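Long-range contacts in pyridoxal kinase (Entamoeba histolytica, PDB 4S1H), which probably phosphorylates pyridoxal at the expense of ATP, as a magnesium-dependent kinase of the pyridoxine kinase family that makes the cofactor pyridoxal 5'-phosphate: residues Leu26-Ile31 and Tyr266-Glu271; Ala42-Tyr47 and Thr255-Ile260; Phe149-Glu154 and Cys165-Glu170; Gly184-Leu189 and Thr203-Arg208. All coordinates share one frame; numbering follows the deposited sequence.

Contact 1: Leu26-Ile31 and Tyr266-Glu271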
loop_
_atom_site.group_PDB
_atom_site.type_symbol
_atom_site.label_atom_id
_atom_site.label_comp_id
_atom_site.label_asym_id
_atom_site.label_seq_id
_atom_site.Cartn_x
_atom_site.Cartn_y
_atom_site.Cartn_z
ATOM N N LEU A 26 8.346 -1.310 -3.753
ATOM C CA LEU A 26 8.137 -2.432 -4.691
ATOM C C LEU A 26 7.239 -2.023 -5.858
ATOM O O LEU A 26 7.523 -2.393 -7.009
ATOM C CB LEU A 26 7.596 -3.661 -3.973
ATOM C CG LEU A 26 8.577 -4.354 -3.027
ATOM C CD1 LEU A 26 7.894 -5.329 -2.083
ATOM C CD2 LEU A 26 9.695 -5.059 -3.784
ATOM N N ASP A 27 6.213 -1.229 -5.597
ATOM C CA ASP A 27 5.407 -0.674 -6.723
ATOM C C ASP A 27 6.296 0.163 -7.687
ATOM O O ASP A 27 6.221 0.006 -8.916
ATOM C CB ASP A 27 4.189 0.185 -6.259
ATOM C CG ASP A 27 3.091 -0.620 -5.483
ATOM O OD1 ASP A 27 3.095 -1.879 -5.444
ATOM O OD2 ASP A 27 2.199 0.042 -4.862
ATOM N N SER A 28 7.166 1.023 -7.156
ATOM C CA SER A 28 8.003 1.869 -7.994
ATOM C C SER A 28 9.034 1.068 -8.816
ATOM O O SER A 28 9.417 1.477 -9.894
ATOM C CB SER A 28 8.697 2.979 -7.180
ATOM O OG SER A 28 10.108 2.865 -7.246
ATOM N N PHE A 29 9.430 -0.095 -8.306
ATOM C CA PHE A 29 10.323 -1.012 -9.037
ATOM C C PHE A 29 9.539 -1.970 -9.938
ATOM O O PHE A 29 10.142 -2.775 -10.613
ATOM C CB PHE A 29 11.208 -1.845 -8.063
ATOM C CG PHE A 29 12.490 -1.171 -7.613
ATOM C CD1 PHE A 29 12.502 -0.285 -6.558
ATOM C CD2 PHE A 29 13.724 -1.482 -8.224
ATOM C CE1 PHE A 29 13.671 0.321 -6.144
ATOM C CE2 PHE A 29 14.909 -0.881 -7.808
ATOM C CZ PHE A 29 14.883 0.029 -6.762
ATOM N N GLN A 30 8.202 -1.896 -9.902
ATOM C CA GLN A 30 7.315 -2.740 -10.676
ATOM C C GLN A 30 7.551 -4.234 -10.411
ATOM O O GLN A 30 7.517 -5.061 -11.321
ATOM C CB GLN A 30 7.391 -2.389 -12.154
ATOM C CG GLN A 30 6.963 -0.942 -12.418
ATOM C CD GLN A 30 7.359 -0.516 -13.783
ATOM O OE1 GLN A 30 8.495 -0.127 -13.990
ATOM N NE2 GLN A 30 6.436 -0.605 -14.735
ATOM N N ILE A 31 7.677 -4.543 -9.139
ATOM C CA ILE A 31 7.836 -5.919 -8.640
ATOM C C ILE A 31 6.468 -6.311 -8.044
ATOM O O ILE A 31 6.020 -5.748 -7.039
ATOM C CB ILE A 31 8.987 -6.022 -7.626
ATOM C CG1 ILE A 31 10.355 -5.659 -8.278
ATOM C CG2 ILE A 31 9.001 -7.428 -7.044
ATOM C CD1 ILE A 31 11.497 -5.452 -7.302
ATOM N N TYR A 266 13.681 8.841 -7.450
ATOM C CA TYR A 266 15.072 8.530 -7.100
ATOM C C TYR A 266 15.211 7.150 -6.470
ATOM O O TYR A 266 16.329 6.753 -6.148
ATOM C CB TYR A 266 15.657 9.603 -6.153
ATOM C CG TYR A 266 15.501 11.001 -6.701
ATOM C CD1 TYR A 266 16.331 11.474 -7.712
ATOM C CD2 TYR A 266 14.473 11.826 -6.266
ATOM C CE1 TYR A 266 16.161 12.738 -8.230
ATOM C CE2 TYR A 266 14.287 13.088 -6.779
ATOM C CZ TYR A 266 15.121 13.545 -7.772
ATOM O OH TYR A 266 14.959 14.792 -8.302
ATOM N N LEU A 267 14.114 6.393 -6.330
ATOM C CA LEU A 267 14.176 5.124 -5.625
ATOM C C LEU A 267 14.976 4.065 -6.395
ATOM O O LEU A 267 15.655 3.246 -5.760
ATOM C CB LEU A 267 12.780 4.597 -5.286
ATOM C CG LEU A 267 12.022 5.327 -4.183
ATOM C CD1 LEU A 267 10.645 4.747 -4.047
ATOM C CD2 LEU A 267 12.728 5.228 -2.824
ATOM N N LYS A 268 14.941 4.146 -7.721
ATOM C CA LYS A 268 15.692 3.276 -8.625
ATOM C C LYS A 268 17.048 3.846 -8.992
ATOM O O LYS A 268 17.691 3.386 -9.941
ATOM C CB LYS A 268 14.895 3.000 -9.912
ATOM C CG LYS A 268 13.676 2.114 -9.718
ATOM C CD LYS A 268 12.969 1.785 -11.035
ATOM C CE LYS A 268 13.855 1.101 -12.067
ATOM N NZ LYS A 268 14.791 0.017 -11.618
ATOM N N GLY A 269 17.525 4.832 -8.223
ATOM C CA GLY A 269 18.868 5.377 -8.384
ATOM C C GLY A 269 19.929 4.323 -8.291
ATOM O O GLY A 269 19.834 3.405 -7.479
ATOM N N THR A 270 20.936 4.468 -9.129
ATOM C CA THR A 270 22.038 3.515 -9.196
ATOM C C THR A 270 23.314 4.094 -8.649
ATOM O O THR A 270 24.324 3.390 -8.645
ATOM C CB THR A 270 22.298 3.056 -10.647
ATOM O OG1 THR A 270 22.568 4.197 -11.463
ATOM C CG2 THR A 270 21.121 2.295 -11.170
ATOM N N GLU A 271 23.291 5.331 -8.136
ATOM C CA GLU A 271 24.509 5.905 -7.505
ATOM C C GLU A 271 24.918 5.082 -6.291
ATOM O O GLU A 271 24.082 4.681 -5.482
ATOM C CB GLU A 271 24.294 7.360 -7.099
ATOM C CG GLU A 271 25.605 8.129 -6.944
ATOM C CD GLU A 271 25.466 9.532 -6.396
ATOM O OE1 GLU A 271 24.435 9.880 -5.777
ATOM O OE2 GLU A 271 26.445 10.281 -6.551
#

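Contact 2: Ala42-Tyr47 and Thr255-Ile260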
loop_
_atom_site.group_PDB
_atom_site.type_symbol
_atom_site.label_atom_id
_atom_site.label_comp_id
_atom_site.label_asym_id
_atom_site.label_seq_id
_atom_site.Cartn_x
_atom_site.Cartn_y
_atom_site.Cartn_z
ATOM N N ALA A 42 -3.651 4.021 12.442
ATOM C CA ALA A 42 -3.812 5.335 11.822
ATOM C C ALA A 42 -2.492 5.933 11.400
ATOM O O ALA A 42 -2.372 6.540 10.359
ATOM C CB ALA A 42 -4.484 6.283 12.788
ATOM N N ASN A 43 -1.494 5.772 12.283
ATOM C CA ASN A 43 -0.196 6.418 12.124
ATOM C C ASN A 43 0.835 5.634 12.950
ATOM O O ASN A 43 0.475 4.712 13.665
ATOM C CB ASN A 43 -0.289 7.880 12.569
ATOM C CG ASN A 43 -1.044 8.057 13.880
ATOM O OD1 ASN A 43 -2.196 8.510 13.906
ATOM N ND2 ASN A 43 -0.398 7.668 14.990
ATOM N N HIS A 44 2.110 5.952 12.810
ATOM C CA HIS A 44 3.104 5.163 13.526
ATOM C C HIS A 44 3.141 5.471 15.033
ATOM O O HIS A 44 2.492 6.398 15.519
ATOM C CB HIS A 44 4.474 5.195 12.839
ATOM C CG HIS A 44 5.119 6.534 12.819
ATOM N ND1 HIS A 44 5.451 7.226 13.968
ATOM C CD2 HIS A 44 5.570 7.282 11.790
ATOM C CE1 HIS A 44 6.031 8.360 13.643
ATOM N NE2 HIS A 44 6.123 8.417 12.330
ATOM N N THR A 45 3.886 4.636 15.758
ATOM C CA THR A 45 3.883 4.618 17.232
ATOM C C THR A 45 4.570 5.838 17.880
ATOM O O THR A 45 4.423 6.102 19.080
ATOM C CB THR A 45 4.471 3.274 17.725
ATOM O OG1 THR A 45 5.700 3.018 17.043
ATOM C CG2 THR A 45 3.532 2.114 17.391
ATOM N N GLY A 46 5.347 6.563 17.085
ATOM C CA GLY A 46 5.861 7.893 17.442
ATOM C C GLY A 46 4.899 9.012 17.828
ATOM O O GLY A 46 5.302 9.964 18.496
ATOM N N TYR A 47 3.636 8.931 17.408
ATOM C CA TYR A 47 2.662 9.955 17.742
ATOM C C TYR A 47 2.042 9.696 19.129
ATOM O O TYR A 47 2.056 8.542 19.590
ATOM C CB TYR A 47 1.545 10.002 16.675
ATOM C CG TYR A 47 2.038 10.440 15.295
ATOM C CD1 TYR A 47 2.599 9.520 14.400
ATOM C CD2 TYR A 47 1.969 11.760 14.908
ATOM C CE1 TYR A 47 3.053 9.903 13.142
ATOM C CE2 TYR A 47 2.429 12.157 13.653
ATOM C CZ TYR A 47 2.959 11.232 12.780
ATOM O OH TYR A 47 3.455 11.624 11.546
ATOM N N THR A 255 11.200 15.034 11.386
ATOM C CA THR A 255 11.617 13.669 11.705
ATOM C C THR A 255 10.404 12.747 11.859
ATOM O O THR A 255 10.581 11.529 11.968
ATOM C CB THR A 255 12.514 13.617 12.955
ATOM O OG1 THR A 255 11.858 14.270 14.044
ATOM C CG2 THR A 255 13.847 14.308 12.677
ATOM N N ALA A 256 9.195 13.330 11.829
ATOM C CA ALA A 256 7.941 12.596 11.951
ATOM C C ALA A 256 7.801 11.550 10.845
ATOM O O ALA A 256 7.512 10.383 11.134
ATOM C CB ALA A 256 6.745 13.558 11.929
ATOM N N GLU A 257 8.020 11.979 9.591
ATOM C CA GLU A 257 7.845 11.119 8.402
ATOM C C GLU A 257 8.910 11.361 7.337
ATOM O O GLU A 257 9.234 12.520 7.046
ATOM C CB GLU A 257 6.483 11.366 7.756
ATOM C CG GLU A 257 5.290 11.139 8.663
ATOM C CD GLU A 257 5.018 9.698 9.044
ATOM O OE1 GLU A 257 5.636 8.713 8.510
ATOM O OE2 GLU A 257 4.084 9.547 9.864
ATOM N N ILE A 258 9.474 10.273 6.796
ATOM C CA ILE A 258 10.452 10.365 5.712
ATOM C C ILE A 258 9.769 10.765 4.423
ATOM O O ILE A 258 8.584 10.451 4.204
ATOM C CB ILE A 258 11.273 9.071 5.503
ATOM C CG1 ILE A 258 10.363 7.871 5.225
ATOM C CG2 ILE A 258 12.183 8.839 6.710
ATOM C CD1 ILE A 258 11.095 6.620 4.829
ATOM N N ASN A 259 10.503 11.500 3.590
ATOM C CA ASN A 259 9.953 12.103 2.372
ATOM C C ASN A 259 9.960 11.132 1.158
ATOM O O ASN A 259 10.414 11.483 0.067
ATOM C CB ASN A 259 10.727 13.380 2.070
ATOM C CG ASN A 259 10.037 14.285 1.088
ATOM O OD1 ASN A 259 8.836 14.150 0.827
ATOM N ND2 ASN A 259 10.775 15.251 0.567
ATOM N N ILE A 260 9.393 9.955 1.339
ATOM C CA ILE A 260 9.503 8.915 0.355
ATOM C C ILE A 260 8.625 9.186 -0.879
ATOM O O ILE A 260 9.041 8.862 -1.976
ATOM C CB ILE A 260 9.288 7.516 0.987
ATOM C CG1 ILE A 260 9.745 6.430 0.013
ATOM C CG2 ILE A 260 7.848 7.293 1.414
ATOM C CD1 ILE A 260 9.718 5.041 0.614
HETATM O O HOH W 1 2.693 7.386 10.528
#

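Contact 3: Phe149-Glu154 and Cys165-Glu170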
loop_
_atom_site.group_PDB
_atom_site.type_symbol
_atom_site.label_atom_id
_atom_site.label_comp_id
_atom_site.label_asym_id
_atom_site.label_seq_id
_atom_site.Cartn_x
_atom_site.Cartn_y
_atom_site.Cartn_z
ATOM N N PHE A 149 19.139 -7.832 21.225
ATOM C CA PHE A 149 17.956 -8.562 21.707
ATOM C C PHE A 149 17.879 -9.993 21.185
ATOM O O PHE A 149 17.370 -10.854 21.881
ATOM C CB PHE A 149 16.638 -7.835 21.353
ATOM C CG PHE A 149 16.438 -6.515 22.062
ATOM C CD1 PHE A 149 16.959 -6.294 23.341
ATOM C CD2 PHE A 149 15.689 -5.496 21.468
ATOM C CE1 PHE A 149 16.774 -5.082 23.992
ATOM C CE2 PHE A 149 15.503 -4.280 22.126
ATOM C CZ PHE A 149 16.046 -4.076 23.386
ATOM N N LEU A 150 18.376 -10.239 19.980
ATOM C CA LEU A 150 18.331 -11.568 19.402
ATOM C C LEU A 150 19.409 -12.491 19.938
ATOM O O LEU A 150 19.306 -13.703 19.746
ATOM C CB LEU A 150 18.463 -11.493 17.879
ATOM C CG LEU A 150 17.320 -10.846 17.152
ATOM C CD1 LEU A 150 17.737 -10.548 15.711
ATOM C CD2 LEU A 150 16.094 -11.753 17.225
ATOM N N THR A 151 20.453 -11.946 20.577
ATOM C CA THR A 151 21.587 -12.746 21.050
ATOM C C THR A 151 21.826 -12.693 22.565
ATOM O O THR A 151 22.513 -13.569 23.132
ATOM C CB THR A 151 22.890 -12.315 20.364
ATOM O OG1 THR A 151 23.155 -10.937 20.654
ATOM C CG2 THR A 151 22.811 -12.516 18.896
ATOM N N GLY A 152 21.296 -11.670 23.236
ATOM C CA GLY A 152 21.600 -11.438 24.645
ATOM C C GLY A 152 22.965 -10.829 24.904
ATOM O O GLY A 152 23.438 -10.829 26.049
ATOM N N LEU A 153 23.626 -10.330 23.856
ATOM C CA LEU A 153 24.942 -9.693 23.964
ATOM C C LEU A 153 24.798 -8.189 23.732
ATOM O O LEU A 153 23.967 -7.731 22.953
ATOM C CB LEU A 153 25.884 -10.276 22.909
ATOM C CG LEU A 153 26.338 -11.730 23.058
ATOM C CD1 LEU A 153 27.494 -12.050 22.126
ATOM C CD2 LEU A 153 26.745 -12.037 24.494
ATOM N N GLU A 154 25.617 -7.417 24.434
ATOM C CA GLU A 154 25.670 -5.980 24.177
ATOM C C GLU A 154 26.225 -5.781 22.758
ATOM O O GLU A 154 27.100 -6.525 22.332
ATOM C CB GLU A 154 26.573 -5.277 25.213
ATOM C CG GLU A 154 26.047 -5.230 26.655
ATOM C CD GLU A 154 26.077 -3.832 27.291
ATOM O OE1 GLU A 154 25.443 -2.890 26.764
ATOM O OE2 GLU A 154 26.726 -3.678 28.344
ATOM N N CYS A 165 27.143 -11.555 15.872
ATOM C CA CYS A 165 26.845 -12.197 14.565
ATOM C C CYS A 165 27.295 -13.651 14.588
ATOM O O CYS A 165 26.626 -14.518 14.036
ATOM C CB CYS A 165 27.528 -11.478 13.405
ATOM S SG CYS A 165 26.720 -9.922 12.954
ATOM N N HIS A 166 28.434 -13.917 15.209
ATOM C CA HIS A 166 28.898 -15.299 15.320
ATOM C C HIS A 166 27.803 -16.234 15.859
ATOM O O HIS A 166 27.537 -17.315 15.286
ATOM C CB HIS A 166 30.152 -15.346 16.173
ATOM C CG HIS A 166 30.662 -16.731 16.417
ATOM N ND1 HIS A 166 31.307 -17.456 15.434
ATOM C CD2 HIS A 166 30.529 -17.559 17.479
ATOM C CE1 HIS A 166 31.619 -18.650 15.907
ATOM N NE2 HIS A 166 31.160 -18.739 17.146
ATOM N N ILE A 167 27.146 -15.794 16.932
ATOM C CA ILE A 167 26.164 -16.610 17.626
ATOM C C ILE A 167 25.065 -17.005 16.621
ATOM O O ILE A 167 24.660 -18.167 16.526
ATOM C CB ILE A 167 25.511 -15.839 18.800
ATOM C CG1 ILE A 167 26.534 -15.523 19.922
ATOM C CG2 ILE A 167 24.318 -16.588 19.360
ATOM C CD1 ILE A 167 27.118 -16.724 20.628
ATOM N N LEU A 168 24.655 -16.039 15.822
ATOM C CA LEU A 168 23.586 -16.290 14.854
ATOM C C LEU A 168 24.035 -17.102 13.653
ATOM O O LEU A 168 23.274 -17.942 13.167
ATOM C CB LEU A 168 22.963 -14.971 14.412
ATOM C CG LEU A 168 22.338 -14.179 15.544
ATOM C CD1 LEU A 168 21.626 -12.980 14.910
ATOM C CD2 LEU A 168 21.371 -14.971 16.419
ATOM N N HIS A 169 25.227 -16.831 13.142
ATOM C CA HIS A 169 25.818 -17.661 12.100
ATOM C C HIS A 169 25.966 -19.128 12.537
ATOM O O HIS A 169 25.733 -20.021 11.742
ATOM C CB HIS A 169 27.179 -17.172 11.664
ATOM C CG HIS A 169 27.185 -15.851 10.961
ATOM N ND1 HIS A 169 26.317 -15.530 9.945
ATOM C CD2 HIS A 169 28.016 -14.787 11.098
ATOM C CE1 HIS A 169 26.593 -14.312 9.505
ATOM N NE2 HIS A 169 27.637 -13.852 10.180
ATOM N N GLU A 170 26.338 -19.366 13.798
ATOM C CA GLU A 170 26.426 -20.746 14.329
ATOM C C GLU A 170 25.060 -21.460 14.321
ATOM O O GLU A 170 25.023 -22.672 14.240
ATOM C CB GLU A 170 27.016 -20.749 15.725
ATOM C CG GLU A 170 28.496 -20.431 15.715
ATOM C CD GLU A 170 29.357 -21.601 15.266
ATOM O OE1 GLU A 170 29.707 -22.448 16.124
ATOM O OE2 GLU A 170 29.710 -21.653 14.058
#

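Contact 4: Gly184-Leu189 and Thr203-Arg208. With ADP (adenosine-5'-diphosphate), chain C.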
loop_
_atom_site.group_PDB
_atom_site.type_symbol
_atom_site.label_atom_id
_atom_site.label_comp_id
_atom_site.label_asym_id
_atom_site.label_seq_id
_atom_site.Cartn_x
_atom_site.Cartn_y
_atom_site.Cartn_z
ATOM N N GLY A 184 30.862 7.339 17.202
ATOM C CA GLY A 184 31.001 8.804 17.209
ATOM C C GLY A 184 29.782 9.512 16.625
ATOM O O GLY A 184 28.677 9.333 17.124
ATOM N N ASN A 185 29.987 10.304 15.565
ATOM C CA ASN A 185 28.887 10.921 14.794
ATOM C C ASN A 185 28.671 10.237 13.447
ATOM O O ASN A 185 28.110 10.835 12.511
ATOM C CB ASN A 185 29.143 12.407 14.565
ATOM C CG ASN A 185 29.286 13.185 15.859
ATOM O OD1 ASN A 185 28.881 12.725 16.931
ATOM N ND2 ASN A 185 29.847 14.386 15.761
ATOM N N ASP A 186 29.144 8.994 13.351
ATOM C CA ASP A 186 28.851 8.143 12.231
ATOM C C ASP A 186 27.983 6.994 12.687
ATOM O O ASP A 186 27.860 6.683 13.872
ATOM C CB ASP A 186 30.132 7.593 11.598
ATOM C CG ASP A 186 31.055 8.695 11.114
ATOM O OD1 ASP A 186 30.611 9.512 10.270
ATOM O OD2 ASP A 186 32.213 8.746 11.590
ATOM N N ILE A 187 27.383 6.386 11.684
ATOM C CA ILE A 187 26.676 5.139 11.774
ATOM C C ILE A 187 27.530 4.164 10.976
ATOM O O ILE A 187 27.810 4.410 9.791
ATOM C CB ILE A 187 25.277 5.321 11.110
ATOM C CG1 ILE A 187 24.409 6.255 11.978
ATOM C CG2 ILE A 187 24.580 3.983 10.868
ATOM C CD1 ILE A 187 23.121 6.685 11.289
ATOM N N ILE A 188 27.897 3.027 11.568
ATOM C CA ILE A 188 28.534 1.938 10.811
ATOM C C ILE A 188 27.541 0.843 10.514
ATOM O O ILE A 188 26.782 0.437 11.387
ATOM C CB ILE A 188 29.712 1.293 11.564
ATOM C CG1 ILE A 188 30.607 2.364 12.120
ATOM C CG2 ILE A 188 30.451 0.341 10.628
ATOM C CD1 ILE A 188 31.119 3.368 11.112
ATOM N N LEU A 189 27.520 0.414 9.252
ATOM C CA LEU A 189 26.814 -0.751 8.817
ATOM C C LEU A 189 27.834 -1.869 8.687
ATOM O O LEU A 189 28.928 -1.630 8.198
ATOM C CB LEU A 189 26.104 -0.459 7.489
ATOM C CG LEU A 189 25.474 -1.600 6.714
ATOM C CD1 LEU A 189 24.186 -1.111 6.026
ATOM C CD2 LEU A 189 26.445 -2.186 5.702
ATOM N N THR A 203 32.260 -3.230 6.037
ATOM C CA THR A 203 31.558 -2.130 6.690
ATOM C C THR A 203 31.393 -0.946 5.748
ATOM O O THR A 203 32.063 -0.841 4.719
ATOM C CB THR A 203 32.247 -1.662 7.991
ATOM O OG1 THR A 203 33.608 -1.271 7.742
ATOM C CG2 THR A 203 32.208 -2.746 9.059
ATOM N N ILE A 204 30.413 -0.102 6.067
ATOM C CA ILE A 204 30.213 1.176 5.409
ATOM C C ILE A 204 30.017 2.196 6.513
ATOM O O ILE A 204 29.224 1.955 7.447
ATOM C CB ILE A 204 28.939 1.172 4.521
ATOM C CG1 ILE A 204 29.025 0.061 3.463
ATOM C CG2 ILE A 204 28.705 2.544 3.879
ATOM C CD1 ILE A 204 27.856 -0.037 2.508
ATOM N N LYS A 205 30.726 3.321 6.393
ATOM C CA LYS A 205 30.627 4.443 7.337
ATOM C C LYS A 205 29.687 5.513 6.748
ATOM O O LYS A 205 29.906 5.991 5.631
ATOM C CB LYS A 205 32.007 5.018 7.628
ATOM C CG LYS A 205 32.009 6.078 8.716
ATOM C CD LYS A 205 33.383 6.702 8.917
ATOM C CE LYS A 205 34.465 5.727 9.252
ATOM N NZ LYS A 205 34.152 4.828 10.384
ATOM N N ILE A 206 28.664 5.873 7.517
ATOM C CA ILE A 206 27.628 6.817 7.091
ATOM C C ILE A 206 27.588 8.003 8.068
ATOM O O ILE A 206 27.383 7.790 9.249
ATOM C CB ILE A 206 26.264 6.132 7.119
ATOM C CG1 ILE A 206 26.281 4.913 6.178
ATOM C CG2 ILE A 206 25.152 7.109 6.731
ATOM C CD1 ILE A 206 25.428 3.752 6.651
ATOM N N PRO A 207 27.738 9.246 7.567
ATOM C CA PRO A 207 27.658 10.394 8.498
ATOM C C PRO A 207 26.260 10.536 9.020
ATOM O O PRO A 207 25.321 10.401 8.229
ATOM C CB PRO A 207 28.023 11.597 7.620
ATOM C CG PRO A 207 28.794 11.031 6.478
ATOM C CD PRO A 207 28.200 9.664 6.225
ATOM N N ARG A 208 26.099 10.736 10.322
ATOM C CA ARG A 208 24.754 10.866 10.883
ATOM C C ARG A 208 24.139 12.198 10.459
ATOM O O ARG A 208 24.797 13.235 10.522
ATOM C CB ARG A 208 24.762 10.776 12.413
ATOM C CG ARG A 208 23.349 10.614 12.980
ATOM C CD ARG A 208 23.347 10.684 14.517
ATOM N NE ARG A 208 23.700 9.422 15.151
ATOM C CZ ARG A 208 22.950 8.322 15.125
ATOM N NH1 ARG A 208 21.788 8.291 14.471
ATOM N NH2 ARG A 208 23.372 7.227 15.751
HETATM P PB ADP C . 15.928 1.102 11.950
HETATM O O1B ADP C . 16.490 1.598 13.263
HETATM O O2B ADP C . 14.687 1.856 11.504
HETATM O O3B ADP C . 15.846 -0.393 11.921
HETATM P PA ADP C . 18.476 2.133 11.027
HETATM O O1A ADP C . 19.502 1.040 11.157
HETATM O O2A ADP C . 18.380 3.178 12.090
HETATM O O3A ADP C . 17.012 1.468 10.824
HETATM O "O5'" ADP C . 18.654 2.869 9.638
HETATM C "C5'" ADP C . 18.688 2.210 8.388
HETATM C "C4'" ADP C . 19.597 3.009 7.499
HETATM O "O4'" ADP C . 19.097 4.342 7.389
HETATM C "C3'" ADP C . 20.994 3.136 8.094
HETATM O "O3'" ADP C . 21.842 2.066 7.660
HETATM C "C2'" ADP C . 21.426 4.483 7.602
HETATM O "O2'" ADP C . 21.947 4.368 6.286
HETATM C "C1'" ADP C . 20.143 5.292 7.531
HETATM N N9 ADP C . 19.885 6.167 8.699
HETATM C C8 ADP C . 19.037 5.997 9.721
HETATM N N7 ADP C . 19.070 7.046 10.580
HETATM C C5 ADP C . 19.960 7.918 10.086
HETATM C C6 ADP C . 20.480 9.249 10.476
HETATM N N6 ADP C . 20.032 9.833 11.607
HETATM N N1 ADP C . 21.411 9.812 9.677
HETATM C C2 ADP C . 21.861 9.208 8.541
HETATM N N3 ADP C . 21.422 8.002 8.126
HETATM C C4 ADP C . 20.490 7.334 8.847
#

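Contact 1: Leu26-Ile31 and Tyr266-Glu271
Phe29 and Lys268, far apart in sequence, are brought together by their torsions: each has its CG beside the backbone N and anti to the carbonyl carbon (chi1 -85° and -70°), and the lysine then bends at both chi3 and chi4. The ring and the lysine chain run antiparallel past one another. As a result Lys268 CG sits almost exactly above the ring, 3.7 Å from the Phe29 centroid and 9° off the ring normal, a CH-pi contact. The far end of the ring reaches the backbone of the 266-269 type I turn, where Phe29 CZ lies 3.5 Å from Leu267 O, approached obliquely. Beside this pair, Ser28 points toward Leu267, and its OG comes within 3.7 Å of Leu267 CB; Lys268 CD passes 3.7 Å from Ser28 O. Packing holds the contact, without a polar bond between the two segments. It lies where helix 18-28 closes in a Schellman motif, with Gln30 at positive phi. Asp27 forms a salt bridge with Arg20 of the second subunit. Around the contact, Phe29 meets Trp227 of helix 216-229 edge-to-face, Leu267 packs on Ile248 of helix 234-250, and Leu26 rests on Phe35 of strand 33-41.

Contact 2: Ala42-Tyr47 and Thr255-Ile260
Neither loop has regular secondary structure: 42-47 makes a type I turn from His44 to Tyr47, and in 255-260 helical Ala256 precedes extended Glu257, presenting Ala256 O and the glutamate side chain to that turn. His44 NE2 donates to Ala256 O at 2.7 Å with an N-H...O angle of 168°, the acceptor lying near the plane of the imidazole. The ring reaches it from a chi1 of 65°, which sets CG between the backbone N and carbonyl carbon. Tyr47 CE1 covers one face of that imidazole, offset toward its rim, and the phenol oxygen reaches Glu257: Tyr47 OH donates to Glu257 OE2 at 2.7 Å, meeting the carboxylate on its anti side, 18° out of plane. A water ties the same oxygen back to the first loop, accepting from His44 N at 2.8 Å and donating to Glu257 OE2 at 2.7 Å. Glu257 OE1 accepts from Phe16 N. The first loop also carries Thr45, which binds pyridoxal 5'-phosphate in another structure of this protein. With the phenol and the water both donating to OE2 and a backbone N-H to OE1, Glu257 is probably held as the carboxylate anion, tying the loop bearing Thr45 to 255-260.

Contact 3: Phe149-Glu154 and Cys165-Glu170
An ST turn lies at the C-terminal part of helix 144-151, and its threonine is also the residue that presses on helix 158-170. Thr151 OG1 accepts from Leu153 N at 3.3 Å with an N-H...O angle of 154°, and it is hydrogen-bonded as well to Leu147 O one turn back in the helix. Both polar links therefore stay on the threonine's own side. With OG1 between the backbone N and carbonyl carbon (chi1 60°), CG2 is left beside the N, and this methyl alone makes the threonine's approach to Leu168. It meets the leucine at its branch: Thr151 CG2 is 3.8 Å from Leu168 CG and equally near to CD2, the two side chains crossing at about a right angle. Leu168 CD2 also comes to 4.1 Å from Leu150 O. Further out, past Gly152 with its positive phi, the chain brings Leu153 CD1 to 4.2 Å from Ile167 CG1, extending the apolar seam toward the surface. The seam joins the end of one helix to the flank of the next. Behind it, Leu168 rests on Ile176 of strand 175-183, while Leu150 packs on Met130 of helix 124-133 and on Pro112.

Contact 4: Gly184-Leu189 and Thr203-Arg208
Ile187 and Ile206 form one hydrogen-bonded pair of an antiparallel hairpin, and Leu189 and Ile204 form the other. Two backbone bonds close each pair. In the first, Ile187 N gives to Ile206 O at 2.8 Å, and Ile206 N returns to Ile187 O at 2.8 Å. In the second, Leu189 N meets Ile204 O at 2.9 Å, with its reciprocal from Ile204 N to Leu189 O. A fifth bond, Arg208 N to Asn185 O at 3.0 Å, continues the ladder beyond the last bridge. Ile188, in a non-hydrogen-bonded pair with Lys205, makes its backbone bonds with Ile181 of strand 175-183, while Thr203 bonds to Thr277 on the other flank. On one face Ile187, Leu189, Ile204 and Ile206 pack together; Ile188 and Lys205 occupy the other, where Ile188 CD1 touches Lys205 NZ at 3.4 Å. Asp186 OD2 stays 4.5 Å from Lys205 NZ, beyond a salt bridge.

Part of the apolar face, Ile187 and Ile206, meets the nucleotide, while Leu189 and Ile204 pack on helix 234-250. Ile187 CD1 lies 3.6 Å from ADP C5, and Ile206 CD1 3.6 Å from ADP O2'. Arg208, extended until it bends at chi3 (-82°), lays its guanidinium across Ile187, with ADP N6 at its edge. Since the strand amides engage each other, this hairpin offers ADP chiefly carbon surface, and polar recognition comes from residues such as Thr179, Ser180 and Ile209.

Overall arrangement
Of the four contacts, only contact 4 touches ADP; the other three lie at a distance from it. Contact 4 lines the pocket, placing Ile187, Ile206, Pro207 and Arg208 in it. In contact 3 the Leu150 side chain is about 9 Å from a bound magnesium ion and about 11 Å from ADP. In contact 2 the His44 side chain lies about 11 Å from ADP and about 8 Å from that of Ser10, on the pyridoxal-phosphate side. In contact 1 the Leu267 side chain is about 12 Å from ADP. Contacts 1 and 2 touch through Leu267 CD2 and Ile260 CG1, 4.3 Å apart, and both reach the second subunit; contacts 1 and 3 flank the chain's centre from opposite sides.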